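Local coordinates for beta-agarase AgaA (Microbulbifer thermotolerans, PDB 3WZ1), which cleaves the beta-1,4-galactosidic linkages of agarose in an endo fashion, releasing neoagarotetraose as its main product, through its family 16 catalytic domain, at residues N112-S117 with N242-N247. Numbering follows the deposited sequence.
Sequences NMVLAS and NWRSDN
The guanidinium of Arg244 presents an edge, not a face, to the backbone carbonyl of Val114: the oxygen lies near the guanidinium plane, tilted slightly from it. Val114 O receives NH2 of Arg244 at 3.0 Å, with an N-H...O angle of 152°. Because the donor sits in the carbonyl plane at a C=O...N angle of 120°, the bond uses a lone pair of the oxygen. The indole of Trp243 is the other flat group, and it takes no part in the bond; Arg244 CG rests 3.4 Å above one of its faces, offset toward the rim.

Arg244 bends at its second and third side-chain torsions, which carries the chain past the indole and on to the carbonyl. The aliphatic part also meets that oxygen, CD of Arg244 lying 3.5 Å from Val114 O. On the valine side the touch is slight, with Val114 CB 3.8 Å from Arg244 NH2. The two segments bury just 90 Å² between them. Their nearest CA atoms, those of Val114 and Arg244, are 8.2 Å apart; a long side chain spans the gap rather than close backbone packing.

Both touching residues are buried, so the bond satisfies a carbonyl oxygen within the protein. Further partners constrain the guanidinium: NH1 bonds to OE1 of Gln143, and Tyr146 makes a cation-pi contact with it.

The arrangement joins the loop entering strand 116-123 to the short helix 242-245 that follows strand 232-239, two strands paired antiparallel. The side chain of Arg244 lies about 9 Å from that of Glu134, the predicted proton donor, making this a side-chain-to-backbone link near the probable catalytic site of the beta-jelly-roll GH16 catalytic domain.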
# COMPACT_ATOMS: atom_id res chain seq x y z
N ASN A 112 -11.78 3.80 8.22
CA ASN A 112 -13.02 3.09 8.44
C ASN A 112 -13.99 3.47 7.34
O ASN A 112 -14.99 4.15 7.55
CB ASN A 112 -13.55 3.45 9.83
CG ASN A 112 -14.78 2.67 10.21
OD1 ASN A 112 -15.31 1.85 9.47
ND2 ASN A 112 -15.25 2.96 11.44
N MET A 113 -13.66 3.00 6.15
CA MET A 113 -14.34 3.35 4.92
C MET A 113 -14.36 2.18 3.97
O MET A 113 -13.56 1.23 4.09
CB MET A 113 -13.60 4.51 4.24
CG MET A 113 -13.42 5.77 5.04
SD MET A 113 -14.96 6.72 5.22
CE MET A 113 -14.87 7.80 3.79
N VAL A 114 -15.24 2.24 2.97
CA VAL A 114 -15.27 1.23 1.92
C VAL A 114 -14.16 1.41 0.89
O VAL A 114 -13.93 0.56 0.03
CB VAL A 114 -16.63 1.15 1.21
CG1 VAL A 114 -17.70 0.74 2.21
CG2 VAL A 114 -17.00 2.47 0.51
N LEU A 115 -13.50 2.56 0.96
CA LEU A 115 -12.31 2.84 0.16
C LEU A 115 -11.20 1.87 0.47
O LEU A 115 -11.06 1.42 1.60
CB LEU A 115 -11.81 4.24 0.47
CG LEU A 115 -12.79 5.38 0.20
CD1 LEU A 115 -12.33 6.65 0.88
CD2 LEU A 115 -12.91 5.59 -1.30
N ALA A 116 -10.35 1.62 -0.53
CA ALA A 116 -9.09 0.92 -0.28
C ALA A 116 -8.11 1.84 0.45
O ALA A 116 -7.92 2.98 0.03
CB ALA A 116 -8.47 0.48 -1.60
N SER A 117 -7.51 1.34 1.54
CA SER A 117 -6.34 1.93 2.19
C SER A 117 -5.15 1.14 1.68
O SER A 117 -5.10 -0.09 1.83
CB SER A 117 -6.42 1.86 3.72
OG SER A 117 -7.53 2.59 4.24
N ASN A 242 -12.75 0.64 -8.97
CA ASN A 242 -13.88 0.35 -9.85
C ASN A 242 -14.67 -0.91 -9.47
O ASN A 242 -15.90 -0.88 -9.54
CB ASN A 242 -13.44 0.20 -11.30
CG ASN A 242 -13.06 1.51 -11.94
OD1 ASN A 242 -13.89 2.20 -12.56
ND2 ASN A 242 -11.84 1.88 -11.79
N TRP A 243 -14.00 -1.96 -9.04
CA TRP A 243 -14.71 -3.20 -8.69
C TRP A 243 -15.70 -2.96 -7.54
O TRP A 243 -16.63 -3.74 -7.35
CB TRP A 243 -13.76 -4.37 -8.37
CG TRP A 243 -13.09 -4.26 -7.06
CD1 TRP A 243 -12.04 -3.42 -6.72
CD2 TRP A 243 -13.43 -4.95 -5.86
NE1 TRP A 243 -11.72 -3.58 -5.41
CE2 TRP A 243 -12.56 -4.50 -4.84
CE3 TRP A 243 -14.39 -5.93 -5.55
CZ2 TRP A 243 -12.61 -4.99 -3.55
CZ3 TRP A 243 -14.44 -6.41 -4.26
CH2 TRP A 243 -13.56 -5.93 -3.26
N ARG A 244 -15.48 -1.88 -6.76
CA ARG A 244 -16.40 -1.48 -5.72
C ARG A 244 -17.44 -0.48 -6.24
O ARG A 244 -18.64 -0.76 -6.21
CB ARG A 244 -15.64 -0.89 -4.52
CG ARG A 244 -14.49 -1.78 -4.00
CD ARG A 244 -14.45 -1.84 -2.49
NE ARG A 244 -15.39 -2.82 -1.97
CZ ARG A 244 -15.70 -2.98 -0.69
NH1 ARG A 244 -16.56 -3.94 -0.36
NH2 ARG A 244 -15.19 -2.19 0.26
N SER A 245 -17.00 0.69 -6.71
CA SER A 245 -17.94 1.77 -7.01
C SER A 245 -18.71 1.58 -8.31
O SER A 245 -19.81 2.12 -8.44
CB SER A 245 -17.25 3.15 -7.03
OG SER A 245 -16.19 3.19 -7.96
N ASP A 246 -18.18 0.82 -9.26
CA ASP A 246 -18.95 0.50 -10.48
C ASP A 246 -20.17 -0.30 -10.07
O ASP A 246 -21.18 -0.32 -10.79
CB ASP A 246 -18.19 -0.38 -11.49
CG ASP A 246 -17.06 0.34 -12.21
OD1 ASP A 246 -16.89 1.56 -12.06
OD2 ASP A 246 -16.33 -0.37 -12.94
N ASN A 247 -20.05 -1.00 -8.94
CA ASN A 247 -21.01 -1.98 -8.50
C ASN A 247 -21.78 -1.56 -7.27
O ASN A 247 -22.39 -2.41 -6.63
CB ASN A 247 -20.28 -3.32 -8.31
CG ASN A 247 -19.61 -3.81 -9.58
OD1 ASN A 247 -18.40 -4.11 -9.61
ND2 ASN A 247 -20.37 -3.82 -10.65